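Local coordinates for protein uroporphyrinogen III synthase (Thermus thermophilus, PDB 1WCW) that probably catalyses the cyclisation of hydroxymethylbilane to uroporphyrinogen III in tetrapyrrole biosynthesis, at residues A92-R97 with G109-A114; A14-K19 with P37-E42; E27-T32 with L248-K253; L136-K141 with P159-R164. All blocks are in the same frame, centred on the assembly; numbering follows the deposited sequence.

Interaction 1 of 4, residues A92-R97 with G109-A114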
loop_
_atom_site.group_PDB
_atom_site.type_symbol
_atom_site.label_atom_id
_atom_site.label_comp_id
_atom_site.label_asym_id
_atom_site.label_seq_id
_atom_site.Cartn_x
_atom_site.Cartn_y
_atom_site.Cartn_z
ATOM N N ALA A 92 10.813 6.197 22.090
ATOM C CA ALA A 92 11.307 6.524 20.792
ATOM C C ALA A 92 10.569 7.736 20.148
ATOM O O ALA A 92 9.425 8.028 20.498
ATOM C CB ALA A 92 11.104 5.282 19.889
ATOM N N PHE A 93 11.269 8.355 19.199
ATOM C CA PHE A 93 10.662 9.391 18.360
ATOM C C PHE A 93 9.868 8.540 17.336
ATOM O O PHE A 93 10.456 7.688 16.652
ATOM C CB PHE A 93 11.722 10.229 17.664
ATOM C CG PHE A 93 11.191 11.362 16.876
ATOM C CD1 PHE A 93 10.681 12.501 17.522
ATOM C CD2 PHE A 93 11.175 11.310 15.515
ATOM C CE1 PHE A 93 10.167 13.583 16.747
ATOM C CE2 PHE A 93 10.638 12.396 14.753
ATOM C CZ PHE A 93 10.136 13.544 15.414
ATOM N N ARG A 94 8.587 8.793 17.226
ATOM C CA ARG A 94 7.726 7.959 16.397
ATOM C C ARG A 94 7.241 8.669 15.186
ATOM O O ARG A 94 6.636 9.759 15.291
ATOM C CB ARG A 94 6.557 7.491 17.238
ATOM C CG ARG A 94 6.942 6.637 18.449
ATOM C CD ARG A 94 5.700 6.190 19.257
ATOM N NE ARG A 94 4.924 7.280 19.810
ATOM C CZ ARG A 94 5.256 7.940 20.922
ATOM N NH1 ARG A 94 4.434 8.933 21.316
ATOM N NH2 ARG A 94 6.362 7.630 21.610
ATOM N N LEU A 95 7.459 8.080 14.018
ATOM C CA LEU A 95 6.969 8.601 12.758
ATOM C C LEU A 95 5.991 7.685 12.088
ATOM O O LEU A 95 6.172 6.437 12.137
ATOM C CB LEU A 95 8.097 8.790 11.786
ATOM C CG LEU A 95 9.097 9.865 12.135
ATOM C CD1 LEU A 95 10.248 9.827 11.180
ATOM C CD2 LEU A 95 8.424 11.286 12.124
ATOM N N ALA A 96 4.949 8.214 11.484
ATOM C CA ALA A 96 4.021 7.358 10.700
ATOM C C ALA A 96 4.061 7.873 9.288
ATOM O O ALA A 96 4.018 9.071 9.027
ATOM C CB ALA A 96 2.671 7.460 11.276
ATOM N N ARG A 97 4.170 6.964 8.327
ATOM C CA ARG A 97 4.221 7.375 6.932
ATOM C C ARG A 97 2.920 8.059 6.513
ATOM O O ARG A 97 2.981 9.005 5.722
ATOM C CB ARG A 97 4.473 6.153 6.036
ATOM C CG ARG A 97 4.618 6.514 4.561
ATOM C CD ARG A 97 4.859 5.257 3.697
ATOM N NE ARG A 97 3.791 4.284 3.776
ATOM C CZ ARG A 97 3.747 3.150 3.065
ATOM N NH1 ARG A 97 4.697 2.875 2.204
ATOM N NH2 ARG A 97 2.759 2.312 3.310
ATOM N N GLY A 109 -1.993 4.027 22.074
ATOM C CA GLY A 109 -1.564 5.000 23.067
ATOM C C GLY A 109 -0.126 5.426 22.834
ATOM O O GLY A 109 0.583 5.812 23.748
ATOM N N LEU A 110 0.293 5.355 21.570
ATOM C CA LEU A 110 1.688 5.711 21.177
ATOM C C LEU A 110 1.557 6.640 19.970
ATOM O O LEU A 110 2.121 6.378 18.891
ATOM C CB LEU A 110 2.459 4.438 20.778
ATOM C CG LEU A 110 2.700 3.425 21.921
ATOM C CD1 LEU A 110 3.104 2.091 21.347
ATOM C CD2 LEU A 110 3.794 3.942 22.858
ATOM N N PRO A 111 0.829 7.755 20.116
ATOM C CA PRO A 111 0.645 8.637 18.960
ATOM C C PRO A 111 1.954 9.090 18.325
ATOM O O PRO A 111 2.942 9.357 19.009
ATOM C CB PRO A 111 -0.205 9.815 19.520
ATOM C CG PRO A 111 0.207 9.849 21.001
ATOM C CD PRO A 111 0.384 8.392 21.388
ATOM N N PRO A 112 1.958 9.206 17.015
ATOM C CA PRO A 112 3.187 9.636 16.352
ATOM C C PRO A 112 3.535 11.078 16.622
ATOM O O PRO A 112 2.662 11.917 16.812
ATOM C CB PRO A 112 2.887 9.403 14.858
ATOM C CG PRO A 112 1.385 9.602 14.778
ATOM C CD PRO A 112 0.825 9.005 16.061
ATOM N N HIS A 113 4.825 11.371 16.590
ATOM C CA HIS A 113 5.290 12.755 16.702
ATOM C C HIS A 113 5.156 13.470 15.402
ATOM O O HIS A 113 5.058 14.711 15.423
ATOM C CB HIS A 113 6.734 12.779 17.196
ATOM C CG HIS A 113 6.907 12.122 18.522
ATOM N ND1 HIS A 113 6.553 12.640 19.767
ATOM C CD2 HIS A 113 7.443 10.900 18.766
ATOM C CE1 HIS A 113 6.896 11.768 20.716
ATOM N NE2 HIS A 113 7.430 10.700 20.114
ATOM N N ALA A 114 5.214 12.806 14.252
ATOM C CA ALA A 114 5.004 13.441 12.977
ATOM C C ALA A 114 4.467 12.360 12.040
ATOM O O ALA A 114 4.669 11.162 12.240
ATOM C CB ALA A 114 6.261 14.044 12.457
#
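Arg94 and His113 carry this contact, which joins two parallel strands of a beta-alpha-beta unit: strand 93-96 leads into helix 99-107, and the chain returns through residues 109-114 to strand 114-115 at the margin of the mixed sheet. NE2 of His113 sits over one face of the Arg94 guanidinium, toward its rim and 3.4 Å above the plane, with the imidazole inclined at 45° to that plane. The guanidinium in turn spends its edge on the loop backbone. A turn about the CG-CD bond (chi3 -61°) directs the group toward Pro111, whose carbonyl O receives both NE, at 3.0 Å, and NH1, at 2.8 Å. The two donors approach differently, NH1 in the carbonyl plane and NE well above it. Two bonds to one oxygen should fix the rotation of the guanidinium; NH2 adds a further grip on Leu89 O at the end of helix 86-91. On its other flank His113 lies nearly parallel to the Phe93 ring, the planes only 6° apart, but the rings are slid so far that they hardly overlap and CB of His113 is what comes up to Phe93 CE1, at 3.6 Å. Beneath these side chains the backbone pairs: His113 N donates to Arg94 O at 2.8 Å, and Ala96 N to Ala114 O at 3.1 Å. Where the strands meet, a methyl of Leu95 closes the contact, its CD2 resting 3.5 Å from Ala114 CB.

Interaction 2 of 4, residues A14-K19 with P37-E42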
loop_
_atom_site.group_PDB
_atom_site.type_symbol
_atom_site.label_atom_id
_atom_site.label_comp_id
_atom_site.label_asym_id
_atom_site.label_seq_id
_atom_site.Cartn_x
_atom_site.Cartn_y
_atom_site.Cartn_z
ATOM N N ALA A 14 -8.228 -4.819 -9.136
ATOM C CA ALA A 14 -6.887 -5.397 -8.882
ATOM C C ALA A 14 -6.648 -5.663 -7.390
ATOM O O ALA A 14 -5.563 -6.165 -7.082
ATOM C CB ALA A 14 -5.798 -4.439 -9.429
ATOM N N GLY A 15 -7.595 -5.362 -6.526
ATOM C CA GLY A 15 -7.436 -5.550 -5.083
ATOM C C GLY A 15 -7.675 -6.967 -4.627
ATOM O O GLY A 15 -8.115 -7.844 -5.365
ATOM N N LEU A 16 -7.285 -7.195 -3.386
ATOM C CA LEU A 16 -7.436 -8.525 -2.794
ATOM C C LEU A 16 -8.471 -8.596 -1.662
ATOM O O LEU A 16 -9.311 -9.460 -1.650
ATOM C CB LEU A 16 -6.084 -9.001 -2.275
ATOM C CG LEU A 16 -5.987 -10.398 -1.654
ATOM C CD1 LEU A 16 -6.241 -11.493 -2.654
ATOM C CD2 LEU A 16 -4.623 -10.534 -1.089
ATOM N N ARG A 17 -8.408 -7.651 -0.771
ATOM C CA ARG A 17 -9.216 -7.600 0.446
ATOM C C ARG A 17 -10.727 -7.487 0.398
ATOM O O ARG A 17 -11.455 -8.207 1.086
ATOM C CB ARG A 17 -8.688 -6.443 1.297
ATOM C CG ARG A 17 -7.140 -6.339 1.414
ATOM C CD ARG A 17 -6.296 -6.481 0.054
ATOM N NE ARG A 17 -6.090 -5.269 -0.737
ATOM C CZ ARG A 17 -6.954 -4.817 -1.624
ATOM N NH1 ARG A 17 -6.708 -3.720 -2.292
ATOM N NH2 ARG A 17 -8.083 -5.476 -1.830
ATOM N N ARG A 18 -11.200 -6.588 -0.432
ATOM C CA ARG A 18 -12.607 -6.265 -0.591
ATOM C C ARG A 18 -13.233 -6.688 -1.936
ATOM O O ARG A 18 -14.123 -6.027 -2.463
ATOM C CB ARG A 18 -12.796 -4.739 -0.414
ATOM C CG ARG A 18 -12.684 -4.286 1.075
ATOM C CD ARG A 18 -13.093 -2.810 1.205
ATOM N NE ARG A 18 -12.133 -1.975 0.483
ATOM C CZ ARG A 18 -12.248 -0.655 0.320
ATOM N NH1 ARG A 18 -11.327 0.027 -0.355
ATOM N NH2 ARG A 18 -13.287 -0.010 0.834
ATOM N N LYS A 19 -12.791 -7.809 -2.474
ATOM C CA LYS A 19 -13.335 -8.337 -3.743
ATOM C C LYS A 19 -14.821 -8.549 -3.733
ATOM O O LYS A 19 -15.505 -8.301 -4.730
ATOM C CB LYS A 19 -12.769 -9.743 -4.019
ATOM C CG LYS A 19 -11.340 -9.765 -4.294
ATOM C CD LYS A 19 -10.864 -11.191 -4.519
ATOM C CE LYS A 19 -9.340 -11.266 -4.674
ATOM N NZ LYS A 19 -8.893 -12.671 -4.940
ATOM N N PRO A 37 -6.932 -10.074 -8.898
ATOM C CA PRO A 37 -5.978 -9.641 -7.868
ATOM C C PRO A 37 -4.555 -9.747 -8.374
ATOM O O PRO A 37 -4.188 -10.687 -9.085
ATOM C CB PRO A 37 -6.202 -10.599 -6.696
ATOM C CG PRO A 37 -6.934 -11.762 -7.315
ATOM C CD PRO A 37 -7.756 -11.228 -8.468
ATOM N N VAL A 38 -3.718 -8.815 -7.963
ATOM C CA VAL A 38 -2.336 -8.818 -8.381
ATOM C C VAL A 38 -1.418 -9.063 -7.186
ATOM O O VAL A 38 -0.165 -9.063 -7.384
ATOM C CB VAL A 38 -1.923 -7.499 -9.072
ATOM C CG1 VAL A 38 -2.736 -7.272 -10.355
ATOM C CG2 VAL A 38 -2.071 -6.300 -8.160
ATOM N N GLN A 39 -1.952 -9.276 -5.996
ATOM C CA GLN A 39 -1.111 -9.479 -4.834
ATOM C C GLN A 39 -1.600 -10.635 -4.012
ATOM O O GLN A 39 -2.772 -11.078 -4.098
ATOM C CB GLN A 39 -1.045 -8.240 -3.942
ATOM C CG GLN A 39 -2.149 -8.125 -2.930
ATOM C CD GLN A 39 -2.355 -6.657 -2.536
ATOM O OE1 GLN A 39 -3.072 -5.937 -3.205
ATOM N NE2 GLN A 39 -1.734 -6.225 -1.445
ATOM N N ALA A 40 -0.693 -11.108 -3.188
ATOM C CA ALA A 40 -0.942 -12.138 -2.234
ATOM C C ALA A 40 -0.410 -11.527 -0.908
ATOM O O ALA A 40 0.438 -10.613 -0.925
ATOM C CB ALA A 40 -0.172 -13.314 -2.614
ATOM N N THR A 41 -0.925 -11.942 0.229
ATOM C CA THR A 41 -0.432 -11.378 1.468
ATOM C C THR A 41 -0.219 -12.539 2.442
ATOM O O THR A 41 -1.032 -13.474 2.494
ATOM C CB THR A 41 -1.452 -10.346 2.014
ATOM O OG1 THR A 41 -1.711 -9.329 1.007
ATOM C CG2 THR A 41 -0.899 -9.700 3.256
ATOM N N GLU A 42 0.895 -12.548 3.176
ATOM C CA GLU A 42 1.099 -13.631 4.121
ATOM C C GLU A 42 1.736 -13.096 5.364
ATOM O O GLU A 42 2.638 -12.222 5.339
ATOM C CB GLU A 42 1.984 -14.723 3.540
ATOM C CG GLU A 42 3.360 -14.253 3.138
ATOM C CD GLU A 42 4.297 -15.357 2.702
ATOM O OE1 GLU A 42 5.516 -15.080 2.618
ATOM O OE2 GLU A 42 3.817 -16.489 2.442
HETATM O O HOH W 1 -4.398 -7.580 -5.190
#
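Leu16 packs against Gln39 and Pro37 by apolar contact. With its CG anti to the backbone N (chi1 -178°), the fork of the side chain reaches over the start of strand 39-43: CD1 comes within 4.1 Å of Pro37 CB, while CD2 lies 3.9 Å from Gln39 CG and near the hydroxyl of Thr41. Cutting Leu16 back to alanine removes both methyls and is likely to leave a gap beside Pro37 and the aliphatic part of Gln39. The extended chain of Lys19 crosses the proline ring at about a right angle, its methylene CE 3.6 Å from Pro37 CG, with NZ beyond it. The polar part is built around one water. It donates to Ala14 O at 2.6 Å and to Gln39 OE1 at 2.9 Å, and accepts from Val38 N, whose direct bond to Ala14 O is weak at 3.3 Å. Gln39 OE1 accepts both from this water and from Gln194 of helix 192-201. The loop 14-19 connects strand 10-13 of the parallel sheet to helix 19-28, while strand 39-43 runs antiparallel to strand 155-167 in the two-stranded linker between the domains, with helices 169-181 and 192-201 packing against Val38 and Gln39.

Interaction 3 of 4, residues E27-T32 with L248-K253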
loop_
_atom_site.group_PDB
_atom_site.type_symbol
_atom_site.label_atom_id
_atom_site.label_comp_id
_atom_site.label_asym_id
_atom_site.label_seq_id
_atom_site.Cartn_x
_atom_site.Cartn_y
_atom_site.Cartn_z
ATOM N N GLU A 27 -22.199 -4.825 -9.467
ATOM C CA GLU A 27 -23.403 -5.393 -10.039
ATOM C C GLU A 27 -24.600 -4.484 -9.766
ATOM O O GLU A 27 -25.444 -4.284 -10.671
ATOM C CB GLU A 27 -23.677 -6.756 -9.423
ATOM C CG GLU A 27 -22.671 -7.824 -9.833
ATOM C CD GLU A 27 -22.848 -9.158 -9.100
ATOM O OE1 GLU A 27 -23.221 -9.152 -7.899
ATOM O OE2 GLU A 27 -22.582 -10.226 -9.711
ATOM N N LYS A 28 -24.709 -3.970 -8.548
ATOM C CA LYS A 28 -25.868 -3.063 -8.218
ATOM C C LYS A 28 -25.847 -1.786 -9.028
ATOM O O LYS A 28 -26.912 -1.179 -9.336
ATOM C CB LYS A 28 -25.856 -2.728 -6.717
ATOM C CG LYS A 28 -26.178 -3.897 -5.827
ATOM C CD LYS A 28 -26.253 -3.497 -4.364
ATOM C CE LYS A 28 -26.640 -4.728 -3.522
ATOM N NZ LYS A 28 -26.467 -4.482 -2.042
ATOM N N LEU A 29 -24.680 -1.357 -9.457
ATOM C CA LEU A 29 -24.557 -0.132 -10.257
ATOM C C LEU A 29 -24.648 -0.380 -11.743
ATOM O O LEU A 29 -24.514 0.538 -12.545
ATOM C CB LEU A 29 -23.220 0.567 -9.899
ATOM C CG LEU A 29 -23.147 1.058 -8.455
ATOM C CD1 LEU A 29 -21.776 1.639 -8.166
ATOM C CD2 LEU A 29 -24.218 2.106 -8.188
ATOM N N GLY A 30 -24.855 -1.620 -12.121
ATOM C CA GLY A 30 -24.968 -1.931 -13.549
ATOM C C GLY A 30 -23.698 -2.274 -14.303
ATOM O O GLY A 30 -23.680 -2.385 -15.527
ATOM N N PHE A 31 -22.608 -2.443 -13.568
ATOM C CA PHE A 31 -21.358 -2.855 -14.218
ATOM C C PHE A 31 -21.164 -4.363 -14.195
ATOM O O PHE A 31 -21.791 -5.054 -13.412
ATOM C CB PHE A 31 -20.169 -2.252 -13.453
ATOM C CG PHE A 31 -20.059 -0.727 -13.479
ATOM C CD1 PHE A 31 -20.233 0.036 -12.325
ATOM C CD2 PHE A 31 -19.670 -0.069 -14.639
ATOM C CE1 PHE A 31 -20.008 1.430 -12.334
ATOM C CE2 PHE A 31 -19.446 1.330 -14.654
ATOM C CZ PHE A 31 -19.625 2.052 -13.476
ATOM N N THR A 32 -20.321 -4.863 -15.084
ATOM C CA THR A 32 -19.943 -6.292 -15.051
ATOM C C THR A 32 -18.562 -6.282 -14.301
ATOM O O THR A 32 -17.551 -5.836 -14.892
ATOM C CB THR A 32 -19.737 -6.845 -16.444
ATOM O OG1 THR A 32 -21.014 -6.815 -17.097
ATOM C CG2 THR A 32 -19.240 -8.297 -16.356
ATOM N N LEU A 248 -16.047 5.338 -5.593
ATOM C CA LEU A 248 -15.177 5.117 -6.716
ATOM C C LEU A 248 -15.987 4.787 -7.954
ATOM O O LEU A 248 -15.855 5.413 -9.035
ATOM C CB LEU A 248 -14.320 3.932 -6.369
ATOM C CG LEU A 248 -13.557 3.349 -7.552
ATOM C CD1 LEU A 248 -12.587 4.418 -7.994
ATOM C CD2 LEU A 248 -12.833 2.065 -7.116
ATOM N N LEU A 249 -16.839 3.813 -7.774
ATOM C CA LEU A 249 -17.652 3.338 -8.863
ATOM C C LEU A 249 -18.675 4.304 -9.359
ATOM O O LEU A 249 -18.852 4.478 -10.568
ATOM C CB LEU A 249 -18.339 2.024 -8.528
ATOM C CG LEU A 249 -17.302 0.900 -8.386
ATOM C CD1 LEU A 249 -17.954 -0.344 -7.716
ATOM C CD2 LEU A 249 -16.789 0.534 -9.773
ATOM N N GLN A 250 -19.321 5.022 -8.415
ATOM C CA GLN A 250 -20.308 5.977 -8.807
ATOM C C GLN A 250 -19.711 7.212 -9.405
ATOM O O GLN A 250 -20.242 7.780 -10.376
ATOM C CB GLN A 250 -21.187 6.356 -7.619
ATOM C CG GLN A 250 -21.833 5.125 -7.102
ATOM C CD GLN A 250 -22.787 5.474 -6.036
ATOM O OE1 GLN A 250 -23.870 5.992 -6.335
ATOM N NE2 GLN A 250 -22.406 5.229 -4.779
ATOM N N GLY A 251 -18.591 7.613 -8.845
ATOM C CA GLY A 251 -17.893 8.771 -9.393
ATOM C C GLY A 251 -17.411 8.467 -10.820
ATOM O O GLY A 251 -17.527 9.295 -11.749
ATOM N N PHE A 252 -16.873 7.240 -11.014
ATOM C CA PHE A 252 -16.513 6.834 -12.356
ATOM C C PHE A 252 -17.700 6.825 -13.327
ATOM O O PHE A 252 -17.598 7.315 -14.415
ATOM C CB PHE A 252 -15.863 5.445 -12.298
ATOM C CG PHE A 252 -15.640 4.821 -13.661
ATOM C CD1 PHE A 252 -14.877 5.467 -14.622
ATOM C CD2 PHE A 252 -16.178 3.590 -13.956
ATOM C CE1 PHE A 252 -14.656 4.875 -15.840
ATOM C CE2 PHE A 252 -15.948 2.973 -15.222
ATOM C CZ PHE A 252 -15.182 3.621 -16.146
ATOM N N LYS A 253 -18.803 6.261 -12.901
ATOM C CA LYS A 253 -20.008 6.209 -13.751
ATOM C C LYS A 253 -20.439 7.616 -14.196
ATOM O O LYS A 253 -20.697 7.828 -15.414
ATOM C CB LYS A 253 -21.084 5.545 -12.906
ATOM C CG LYS A 253 -22.355 5.229 -13.656
ATOM C CD LYS A 253 -23.245 4.395 -12.687
ATOM C CE LYS A 253 -24.574 4.121 -13.304
ATOM N NZ LYS A 253 -24.487 2.887 -14.115
#
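Leu29 and Phe31 are two bumps that project from the turn after helix 19-28 into the side of another helix. The first is small: CD1 of Leu29 enters the hollow between two successive residues of helix 245-260, meeting Leu249 CB at 3.5 Å, a close carbon-carbon approach, and Gln250 CG at 3.6 Å. The second is broad. The Phe31 ring runs alongside Leu249, the two pointing opposite ways, and fills the hollow bounded by Leu249, Phe252 and Lys253. Its CE1 edge faces Leu249 O at 3.7 Å, and CZ, at the far end of the ring, reaches both Phe252 CD2 and Lys253 CB at 3.8 Å. The two phenyl groups are turned only 20° from parallel but are displaced, so little of one covers the other. These helices follow the strands first and last in chain order of a parallel sheet ordered 2-1-3-4-5, as in flavodoxin-like folds, and they pack side by side on it; Val9 and Val11 also touch Phe31. Without the ring, as with a serine here, a gap would probably open between Leu249, Phe252 and the stem of Lys253. Over the outside of Phe31 the lysine arches, turning about CD-CE (chi4 87°) to give NZ to Leu29 O at 2.8 Å, nearly along the C=O axis. That ammonium stands above the ring too, but 5.2 Å from NZ to the Phe31 centroid is at most a weak attraction. The carbonyl belongs to the Schellman motif in which Gly30, with positive phi, ends helix 19-28; a CB on Gly30 would press on this same oxygen.

Interaction 4 of 4, residues L136-K141 with P159-R164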
loop_
_atom_site.group_PDB
_atom_site.type_symbol
_atom_site.label_atom_id
_atom_site.label_comp_id
_atom_site.label_asym_id
_atom_site.label_seq_id
_atom_site.Cartn_x
_atom_site.Cartn_y
_atom_site.Cartn_z
ATOM N N LEU A 136 12.372 0.205 11.526
ATOM C CA LEU A 136 11.539 0.491 10.373
ATOM C C LEU A 136 10.591 -0.680 10.166
ATOM O O LEU A 136 11.049 -1.820 9.900
ATOM C CB LEU A 136 12.461 0.705 9.150
ATOM C CG LEU A 136 11.749 0.802 7.823
ATOM C CD1 LEU A 136 10.821 1.972 7.743
ATOM C CD2 LEU A 136 12.788 0.950 6.781
ATOM N N GLN A 137 9.306 -0.448 10.241
ATOM C CA GLN A 137 8.339 -1.509 9.996
ATOM C C GLN A 137 8.031 -1.550 8.503
ATOM O O GLN A 137 7.634 -0.535 7.905
ATOM C CB GLN A 137 7.074 -1.192 10.771
ATOM C CG GLN A 137 5.896 -2.160 10.504
ATOM C CD GLN A 137 4.922 -1.600 9.465
ATOM O OE1 GLN A 137 4.570 -2.287 8.476
ATOM N NE2 GLN A 137 4.484 -0.432 9.679
ATOM N N LEU A 138 8.226 -2.722 7.889
ATOM C CA LEU A 138 8.044 -3.001 6.456
ATOM C C LEU A 138 6.879 -3.960 6.252
ATOM O O LEU A 138 6.268 -4.495 7.196
ATOM C CB LEU A 138 9.317 -3.666 6.009
ATOM C CG LEU A 138 10.576 -2.827 6.196
ATOM C CD1 LEU A 138 11.836 -3.697 5.979
ATOM C CD2 LEU A 138 10.531 -1.629 5.214
ATOM N N TYR A 139 6.546 -4.131 4.980
ATOM C CA TYR A 139 5.427 -4.962 4.576
ATOM C C TYR A 139 5.757 -5.818 3.346
ATOM O O TYR A 139 4.861 -6.214 2.619
ATOM C CB TYR A 139 4.202 -4.134 4.336
ATOM C CG TYR A 139 4.443 -2.960 3.455
ATOM C CD1 TYR A 139 4.366 -3.052 2.051
ATOM C CD2 TYR A 139 4.741 -1.693 4.014
ATOM C CE1 TYR A 139 4.564 -1.906 1.201
ATOM C CE2 TYR A 139 4.941 -0.587 3.225
ATOM C CZ TYR A 139 4.847 -0.696 1.806
ATOM O OH TYR A 139 4.983 0.374 1.007
ATOM N N GLY A 140 7.022 -6.112 3.153
ATOM C CA GLY A 140 7.447 -7.034 2.081
ATOM C C GLY A 140 8.041 -6.439 0.832
ATOM O O GLY A 140 8.636 -7.152 0.060
ATOM N N LYS A 141 7.871 -5.154 0.608
ATOM C CA LYS A 141 8.355 -4.496 -0.614
ATOM C C LYS A 141 9.526 -3.607 -0.195
ATOM O O LYS A 141 9.415 -2.882 0.821
ATOM C CB LYS A 141 7.238 -3.642 -1.182
ATOM C CG LYS A 141 7.454 -3.036 -2.620
ATOM C CD LYS A 141 7.016 -4.025 -3.654
ATOM C CE LYS A 141 6.907 -3.433 -5.073
ATOM N NZ LYS A 141 8.115 -2.612 -5.518
ATOM N N PRO A 159 15.179 -3.526 10.656
ATOM C CA PRO A 159 13.969 -3.798 9.910
ATOM C C PRO A 159 13.037 -4.717 10.700
ATOM O O PRO A 159 13.525 -5.668 11.341
ATOM C CB PRO A 159 14.498 -4.457 8.640
ATOM C CG PRO A 159 15.723 -5.200 9.158
ATOM C CD PRO A 159 16.346 -4.306 10.152
ATOM N N LEU A 160 11.736 -4.502 10.590
ATOM C CA LEU A 160 10.749 -5.383 11.237
ATOM C C LEU A 160 9.686 -5.645 10.221
ATOM O O LEU A 160 8.986 -4.745 9.824
ATOM C CB LEU A 160 10.122 -4.691 12.448
ATOM C CG LEU A 160 11.104 -4.348 13.594
ATOM C CD1 LEU A 160 10.715 -3.021 14.211
ATOM C CD2 LEU A 160 11.056 -5.425 14.678
ATOM N N MET A 161 9.550 -6.904 9.786
ATOM C CA MET A 161 8.578 -7.235 8.740
ATOM C C MET A 161 7.613 -8.261 9.290
ATOM O O MET A 161 7.844 -9.514 9.118
ATOM C CB MET A 161 9.356 -7.724 7.532
ATOM C CG MET A 161 8.462 -7.933 6.339
ATOM S SD MET A 161 9.367 -8.667 4.907
ATOM C CE MET A 161 10.438 -7.335 4.553
ATOM N N PRO A 162 6.480 -7.815 9.772
ATOM C CA PRO A 162 5.529 -8.780 10.380
ATOM C C PRO A 162 4.636 -9.501 9.372
ATOM O O PRO A 162 3.946 -10.511 9.686
ATOM C CB PRO A 162 4.728 -7.909 11.350
ATOM C CG PRO A 162 4.824 -6.493 10.766
ATOM C CD PRO A 162 6.168 -6.393 10.097
ATOM N N TYR A 163 4.603 -8.966 8.169
ATOM C CA TYR A 163 3.817 -9.596 7.103
ATOM C C TYR A 163 4.397 -9.142 5.792
ATOM O O TYR A 163 5.200 -8.188 5.722
ATOM C CB TYR A 163 2.335 -9.254 7.201
ATOM C CG TYR A 163 1.972 -7.814 6.863
ATOM C CD1 TYR A 163 2.133 -6.797 7.782
ATOM C CD2 TYR A 163 1.525 -7.472 5.619
ATOM C CE1 TYR A 163 1.856 -5.453 7.489
ATOM C CE2 TYR A 163 1.238 -6.148 5.290
ATOM C CZ TYR A 163 1.394 -5.149 6.227
ATOM O OH TYR A 163 1.109 -3.831 5.926
ATOM N N ARG A 164 3.998 -9.815 4.722
ATOM C CA ARG A 164 4.518 -9.491 3.412
ATOM C C ARG A 164 3.441 -9.446 2.362
ATOM O O ARG A 164 2.637 -10.358 2.242
ATOM C CB ARG A 164 5.502 -10.552 2.912
ATOM C CG ARG A 164 6.805 -10.752 3.639
ATOM C CD ARG A 164 7.506 -11.964 2.993
ATOM N NE ARG A 164 8.901 -11.693 2.704
ATOM C CZ ARG A 164 9.730 -12.611 2.243
ATOM N NH1 ARG A 164 10.997 -12.299 2.002
ATOM N NH2 ARG A 164 9.270 -13.842 2.020
#
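Leu136 and Leu138 are hydrogen-bonded to Leu160, which lies opposite Gln137, across parallel neighbours of a beta-alpha-beta unit in which helix 144-152 links strand 132-137 to strand 155-167. Leu160 uses both its backbone polar atoms: N donates to Leu136 O and O accepts from Leu138 N, each at 2.9 Å. Past these bonds the regular strand pairing ends, but the backbones stay close, and Met161 covers residues 138-140. From CB its chain runs out with CG anti to the backbone N (chi1 -173°), and CG comes 3.9 Å from Gly140 N. SD then lies 3.8 Å from Gly140 CA. CE turns back over Gly140, 3.9 Å from its CA, and also meets Leu138 CB at 4.1 Å. The glycine suits this tight passage, since a CB on it would clash with Arg164 CA. Helix 68-80 also touches Pro162 and Tyr163. Tyr163 lays one face of its ring against the CA side of Tyr139, and its hydroxyl bonds to Thr67. The carbonyl O of Tyr163 is buried without a hydrogen-bond partner in the model, receiving a CA-H...O contact from Tyr139 CA at 3.4 Å. Nearest of all to the ring is Tyr139 CB, 3.5 Å from Tyr163 CZ.

Interactions 1, 2 and 4 all reach the mixed sheet, whereas interaction 3 lies against the parallel one, its centre about 38 Å from that of interaction 1. Interaction 4 is the buried member and relies on strand pairing and close backbone packing; the other three are only partly buried. Of these, interaction 1 spends an arginine on loop carbonyls, interaction 2 recruits a water, and interaction 3 joins the turn after one helix to the flank of another by hydrophobic side chains plus one lysine bond. Interaction 4 touches two others: Arg97 NH1 of interaction 1 probably bonds to its Tyr139 OH (2.8 Å), and in interaction 2 Glu42 O probably accepts from Arg164 N, since strands 39-43 and 155-167 are neighbours.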